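PDB 3K11: putative glycosyl hydrolase from Bacteroides thetaiotaomicron VPI-5482, which probably hydrolyses glycosidic bonds, as do other glycoside hydrolases of family 88, though its own substrate is not established. Local coordinates for residues F40-K45 with E368-G373; G75-A80 with H398-V403; L336-A339 with G343-D346. All coordinates share one frame; numbering follows the deposited sequence. Where two conformers were deposited one is given.

Interaction 1: F40-K45 with E368-G373; sequences FAYIDK and EGQVEG. With EDO (1,2-ethanediol), chain T.
Y42, on helix 29-45, sits against the loop 368-373, its CA 5.4 Å from the CA of G369. G369 has a positive phi of 102° and no side chain, and this lets the root of the tyrosine come close to the loop backbone. The Y42 side chain carries the contact. Its CG is anti to the backbone N (chi1 175°), which carries the ring out across the loop. Y42 CB lies 3.4 Å from E368 O. Along one flank of the ring, Y42 CD2 is 3.6 Å from G369 O, a buried carbonyl with no polar partner in the model. Q370 N lies over one ring face and is hydrogen-bonded to N366 OD1. The extended Q370 side chain brings CG to 3.5 Å from Y42 CZ. Q370 NE2 then donates to Y42 OH at 3.0 Å. This bond is nearly straight (170°), and the hydroxyl lies in the amide plane. The amide stands almost upright to the ring. On the other flank, Y42 CE1 is 3.7 Å from E368 OE2. The E368 carboxylate and K45 NZ are too far apart for a salt bridge. In one conformer of K45 a water links its NZ to E368 OE2, but the lysine has a second conformer, so this bridge is doubtful. Farther along, E372 OE1 accepts a bond of 2.8 Å from O1 of the ethanediol, probably a crystallisation additive. Y400 of helix 400-416 also touches Y42 and Q370. The arrangement is a helix-to-loop contact in a mainly helical chain, consistent with the (alpha/alpha)6-barrel fold of glycoside hydrolase family 88.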
# COMPACT_ATOMS: atom_id res chain seq x y z
N PHE A 40 27.15 -4.21 23.99
CA PHE A 40 27.30 -4.30 25.44
C PHE A 40 28.53 -3.53 25.91
O PHE A 40 28.47 -2.79 26.90
CB PHE A 40 27.40 -5.77 25.86
CG PHE A 40 27.62 -5.95 27.33
CD1 PHE A 40 26.65 -5.56 28.23
CD2 PHE A 40 28.82 -6.47 27.83
CE1 PHE A 40 26.84 -5.68 29.59
CE2 PHE A 40 29.01 -6.59 29.18
CZ PHE A 40 28.01 -6.21 30.07
N ALA A 41 29.65 -3.71 25.23
CA ALA A 41 30.89 -3.02 25.67
C ALA A 41 30.68 -1.52 25.62
O ALA A 41 31.09 -0.77 26.50
CB ALA A 41 32.08 -3.43 24.80
N TYR A 42 30.01 -1.07 24.58
CA TYR A 42 29.74 0.35 24.44
C TYR A 42 28.86 0.89 25.55
O TYR A 42 29.19 1.87 26.18
CB TYR A 42 29.10 0.61 23.07
CG TYR A 42 28.68 2.05 22.90
CD1 TYR A 42 29.60 3.07 22.87
CD2 TYR A 42 27.35 2.38 22.75
CE1 TYR A 42 29.20 4.39 22.72
CE2 TYR A 42 26.95 3.69 22.61
CZ TYR A 42 27.87 4.68 22.59
OH TYR A 42 27.41 5.99 22.44
N ILE A 43 27.73 0.24 25.82
CA ILE A 43 26.80 0.79 26.80
C ILE A 43 27.37 0.70 28.21
O ILE A 43 27.01 1.50 29.06
CB ILE A 43 25.40 0.16 26.73
CG1 ILE A 43 25.43 -1.34 27.06
CG2 ILE A 43 24.77 0.44 25.34
CD1 ILE A 43 24.35 -1.77 27.99
N ASP A 44 28.22 -0.28 28.43
CA ASP A 44 28.83 -0.48 29.75
C ASP A 44 29.59 0.81 30.16
O ASP A 44 29.37 1.36 31.29
CB ASP A 44 29.78 -1.68 29.68
CG ASP A 44 30.31 -2.12 31.03
OD1 ASP A 44 29.68 -1.83 32.09
OD2 ASP A 44 31.35 -2.79 31.02
N LYS A 45 30.44 1.29 29.23
CA LYS A 45 31.24 2.52 29.47
C LYS A 45 30.43 3.83 29.43
O LYS A 45 30.90 4.85 29.91
CB LYS A 45 32.52 2.62 28.60
CG LYS A 45 32.51 2.23 27.10
CD LYS A 45 31.78 3.21 26.17
CE LYS A 45 32.53 4.48 25.98
NZ LYS A 45 32.09 5.52 24.99
N GLU A 368 31.58 1.48 16.68
CA GLU A 368 31.63 1.91 18.06
C GLU A 368 30.71 1.12 18.99
O GLU A 368 30.93 1.10 20.22
CB GLU A 368 31.25 3.35 18.13
CG GLU A 368 31.51 3.98 19.48
CD GLU A 368 31.29 5.46 19.46
OE1 GLU A 368 30.79 5.99 18.44
OE2 GLU A 368 31.62 6.09 20.48
N GLY A 369 29.69 0.48 18.41
CA GLY A 369 28.71 -0.27 19.18
C GLY A 369 27.39 0.47 19.37
O GLY A 369 26.51 0.04 20.14
N GLN A 370 27.27 1.63 18.70
CA GLN A 370 26.02 2.37 18.72
C GLN A 370 25.02 1.71 17.80
O GLN A 370 25.40 0.98 16.90
CB GLN A 370 26.22 3.81 18.26
CG GLN A 370 27.18 4.61 19.16
CD GLN A 370 27.39 6.01 18.66
OE1 GLN A 370 27.49 6.23 17.45
NE2 GLN A 370 27.48 6.97 19.59
N VAL A 371 23.76 2.01 18.02
CA VAL A 371 22.67 1.50 17.20
C VAL A 371 22.10 2.69 16.43
O VAL A 371 21.54 3.63 17.02
CB VAL A 371 21.58 0.82 18.05
CG1 VAL A 371 20.38 0.47 17.18
CG2 VAL A 371 22.17 -0.43 18.78
N GLU A 372 22.26 2.62 15.11
CA GLU A 372 21.80 3.68 14.20
C GLU A 372 20.37 3.46 13.71
O GLU A 372 19.87 2.34 13.67
CB GLU A 372 22.72 3.78 12.98
CG GLU A 372 24.20 4.06 13.36
CD GLU A 372 25.14 4.32 12.18
OE1 GLU A 372 24.74 4.22 10.98
OE2 GLU A 372 26.31 4.71 12.47
N GLY A 373 19.74 4.55 13.27
CA GLY A 373 18.40 4.49 12.70
C GLY A 373 17.24 4.35 13.69
O GLY A 373 16.13 3.96 13.27
C1 EDO T . 26.04 0.90 10.90
O1 EDO T . 25.02 1.54 10.08
C2 EDO T . 27.42 0.95 10.24
O2 EDO T . 27.97 2.30 10.27
O HOH W 1 32.90 4.69 22.55

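Interaction 2: G75-A80 with H398-V403; sequences GAFRLA and HGYGPV
F77 and Y400 both place CG beside the backbone N and opposite the carbonyl carbon (chi1 -53° and -68°), and this turns their rings toward each other. The backbones stay well apart, with 9.8 Å between the CA atoms of F77 and Y400. Contact is made by the rings alone. The outer end of the phenylalanine does the touching: F77 CZ lies 3.4 Å from Y400 CE2, and F77 CE1 is 3.6 Å from the same Y400 CE2. F77 CE2 stands over one face of the tyrosine. The planes meet at 50° and the ring centroids are 4.6 Å apart, an oblique aromatic pair. A76 CB covers part of one F77 face, 3.8 Å above the plane of that ring. The Y400 hydroxyl is held from outside the pair, donating to V394 O and accepting from V371 N. These two bonds anchor the hydroxyl end of the ring. F77 also stacks on W84 of helix 82-98, and D8 of a second subunit packs on it. The contact thus sets the loop between strand 70-72 and helix 82-98 against helix 400-416, with V39 and I43 of helix 29-45 beside the tyrosine.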
# COMPACT_ATOMS: atom_id res chain seq x y z
N GLY A 75 26.55 9.62 31.77
CA GLY A 75 27.08 8.94 30.58
C GLY A 75 26.09 9.22 29.46
O GLY A 75 25.23 10.07 29.62
N ALA A 76 26.17 8.52 28.34
CA ALA A 76 25.26 8.79 27.23
C ALA A 76 23.85 8.36 27.53
O ALA A 76 22.92 8.92 26.97
CB ALA A 76 25.76 8.11 25.90
N PHE A 77 23.66 7.38 28.41
CA PHE A 77 22.32 6.86 28.68
C PHE A 77 21.99 6.86 30.17
O PHE A 77 22.86 6.53 30.99
CB PHE A 77 22.24 5.44 28.18
CG PHE A 77 22.67 5.31 26.75
CD1 PHE A 77 21.87 5.86 25.75
CD2 PHE A 77 23.90 4.74 26.42
CE1 PHE A 77 22.29 5.81 24.43
CE2 PHE A 77 24.31 4.67 25.12
CZ PHE A 77 23.48 5.21 24.11
N ARG A 78 20.74 7.20 30.49
CA ARG A 78 20.25 7.27 31.89
C ARG A 78 20.05 5.86 32.40
O ARG A 78 19.59 4.98 31.66
CB ARG A 78 18.93 8.07 31.96
CG ARG A 78 19.07 9.56 31.67
CD ARG A 78 17.77 10.29 31.28
NE ARG A 78 17.30 9.85 29.96
CZ ARG A 78 16.07 9.40 29.65
NH1 ARG A 78 15.08 9.37 30.55
NH2 ARG A 78 15.82 8.99 28.41
N LEU A 79 20.44 5.62 33.65
CA LEU A 79 20.33 4.29 34.27
C LEU A 79 18.93 3.80 34.60
O LEU A 79 18.72 2.60 34.71
CB LEU A 79 21.14 4.24 35.58
CG LEU A 79 22.67 4.22 35.51
CD1 LEU A 79 23.34 4.29 36.93
CD2 LEU A 79 23.13 2.94 34.85
N ALA A 80 17.99 4.72 34.81
CA ALA A 80 16.66 4.32 35.27
C ALA A 80 15.55 4.88 34.42
O ALA A 80 14.41 5.01 34.89
CB ALA A 80 16.45 4.68 36.69
N HIS A 398 16.28 3.90 23.05
CA HIS A 398 15.31 2.86 22.74
C HIS A 398 15.87 1.76 21.90
O HIS A 398 15.25 0.71 21.81
CB HIS A 398 14.16 3.45 21.93
CG HIS A 398 13.59 4.69 22.52
ND1 HIS A 398 14.21 5.90 22.39
CD2 HIS A 398 12.49 4.89 23.28
CE1 HIS A 398 13.50 6.80 23.06
NE2 HIS A 398 12.43 6.22 23.56
N GLY A 399 16.99 2.02 21.22
CA GLY A 399 17.54 0.98 20.35
C GLY A 399 18.29 -0.12 21.07
O GLY A 399 18.39 -1.26 20.58
N TYR A 400 18.83 0.21 22.24
CA TYR A 400 19.86 -0.65 22.84
C TYR A 400 19.30 -1.96 23.42
O TYR A 400 19.81 -3.05 23.09
CB TYR A 400 20.69 0.20 23.86
CG TYR A 400 21.48 1.20 23.07
CD1 TYR A 400 22.67 0.84 22.46
CD2 TYR A 400 20.95 2.44 22.75
CE1 TYR A 400 23.35 1.72 21.60
CE2 TYR A 400 21.64 3.33 21.90
CZ TYR A 400 22.84 2.96 21.34
OH TYR A 400 23.51 3.80 20.47
N GLY A 401 18.30 -1.83 24.30
CA GLY A 401 17.64 -2.98 24.94
C GLY A 401 17.15 -3.97 23.91
O GLY A 401 17.45 -5.15 23.95
N PRO A 402 16.36 -3.47 22.98
CA PRO A 402 15.84 -4.35 21.95
C PRO A 402 16.86 -5.09 21.10
O PRO A 402 16.68 -6.25 20.84
CB PRO A 402 14.96 -3.43 21.14
CG PRO A 402 14.48 -2.40 22.10
CD PRO A 402 15.71 -2.16 22.98
N VAL A 403 17.95 -4.44 20.71
CA VAL A 403 18.98 -5.11 19.94
C VAL A 403 19.60 -6.20 20.78
O VAL A 403 19.86 -7.30 20.29
CB VAL A 403 20.02 -4.08 19.43
CG1 VAL A 403 21.28 -4.78 18.91
CG2 VAL A 403 19.35 -3.19 18.33

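Interaction 3: L336-A339 with G343-D346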
# COMPACT_ATOMS: atom_id res chain seq x y z
N LEU A 336 9.51 -12.46 17.71
CA LEU A 336 9.33 -13.58 16.79
C LEU A 336 10.21 -14.75 17.18
O LEU A 336 9.73 -15.90 17.27
CB LEU A 336 9.58 -13.14 15.36
CG LEU A 336 8.59 -12.17 14.73
CD1 LEU A 336 9.17 -11.63 13.38
CD2 LEU A 336 7.12 -12.77 14.60
N ALA A 337 11.49 -14.49 17.48
CA ALA A 337 12.40 -15.58 17.90
C ALA A 337 11.88 -16.21 19.19
O ALA A 337 11.91 -17.44 19.35
CB ALA A 337 13.81 -15.04 18.08
N HIS A 338 11.43 -15.36 20.13
CA HIS A 338 10.93 -15.85 21.42
C HIS A 338 9.70 -16.77 21.25
O HIS A 338 9.63 -17.85 21.84
CB HIS A 338 10.55 -14.67 22.30
CG HIS A 338 10.24 -15.05 23.71
ND1 HIS A 338 11.19 -15.61 24.54
CD2 HIS A 338 9.10 -14.94 24.44
CE1 HIS A 338 10.63 -15.86 25.71
NE2 HIS A 338 9.38 -15.45 25.69
N ALA A 339 8.77 -16.31 20.41
CA ALA A 339 7.52 -17.03 20.15
C ALA A 339 7.83 -18.37 19.47
O ALA A 339 7.16 -19.35 19.75
CB ALA A 339 6.57 -16.20 19.28
N GLY A 343 7.27 -22.13 21.29
CA GLY A 343 6.29 -22.98 20.64
C GLY A 343 4.98 -22.28 20.34
O GLY A 343 4.00 -22.95 20.07
N TRP A 344 4.94 -20.94 20.39
CA TRP A 344 3.71 -20.18 20.14
C TRP A 344 3.41 -19.96 18.66
O TRP A 344 2.24 -19.89 18.27
CB TRP A 344 3.76 -18.83 20.82
CG TRP A 344 4.00 -18.88 22.27
CD1 TRP A 344 3.75 -19.88 23.13
CD2 TRP A 344 4.49 -17.79 23.06
NE1 TRP A 344 4.08 -19.50 24.41
CE2 TRP A 344 4.55 -18.22 24.38
CE3 TRP A 344 4.90 -16.50 22.76
CZ2 TRP A 344 4.99 -17.40 25.40
CZ3 TRP A 344 5.36 -15.67 23.77
CH2 TRP A 344 5.42 -16.14 25.07
N ILE A 345 4.45 -19.85 17.84
CA ILE A 345 4.30 -19.67 16.40
C ILE A 345 5.26 -20.58 15.66
O ILE A 345 6.18 -21.17 16.21
CB ILE A 345 4.46 -18.15 15.98
CG1 ILE A 345 5.93 -17.69 16.05
CG2 ILE A 345 3.49 -17.24 16.77
CD1 ILE A 345 6.19 -16.19 15.68
N ASP A 346 4.96 -20.77 14.38
CA ASP A 346 5.62 -21.73 13.55
C ASP A 346 7.01 -21.34 13.10
O ASP A 346 7.25 -20.23 12.59
CB ASP A 346 4.74 -21.95 12.33
CG ASP A 346 5.14 -23.12 11.51
OD1 ASP A 346 4.86 -24.30 11.92
OD2 ASP A 346 5.74 -22.85 10.45
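H338 points an edge of its imidazole at the face of the W344 six-membered ring. The planes are 85° apart and the centroids 5.4 Å apart, an offset edge-to-face pair. H338 CD2 does the touching, 3.9 Å from W344 CZ3. Both imidazole nitrogens have partners elsewhere, NE2 with D280 OD1 and ND1 with E409 OE2. These two bonds fix the ring rotation, and the two carboxylates would probably favour a positively charged imidazole. W344 also lies along the helix backbone: its CE3 is 3.7 Å from A339 CA. I345 approaches A339 with its longer branch. Its CG1 takes the crowded position between backbone N and carbonyl carbon (chi1 74°), which directs that branch at the helix. I345 CG1 rests 3.6 Å from A339 CB. The branch then runs on extended, and I345 CD1 meets L336 CD2 at 3.7 Å. The A339 methyl is thus touched by both I345 and W344. The backbone closes the turn. W344 N donates to A339 O at 2.8 Å, one of the bonds back into the last turn that mark a Schellman motif, and I345 N adds a weak bond of 3.4 Å to the same A339 O. G343 has a positive phi of 83°. Side chains of helices 265-281 and 289-304 also touch W344. D346 follows as the N-cap of helix 347-362, its OD2 accepting from A349 N and also bonded to S256 of a third subunit. This is a Schellman motif at the C-terminal end of helix 326-342, joined through two buried residues to the N-cap of the next helix, a tight connection between two successive helices, consistent with the all-helical barrel of family 88.

In the fold
From the N terminus, helix 29-45 supplies the first half of interaction 1, and the loop before helix 82-98 supplies the first half of interaction 2. The chain then runs through most of its helices to interaction 3, a local contact closing the short turn between helices 326-342 and 347-362. Interaction 1 closes its long loop at 368-373, and interaction 2 closes at 398-403. Their segments alternate, so the two loops cross, and both enclose interaction 3. Interactions 1 and 2 touch, with centres 9 Å apart, and together tie helix 29-45 and the loop before helix 82-98 to helix 400-416 and the loop 368-373. Interaction 3 is separate, its centre 28 Å from that of interaction 1.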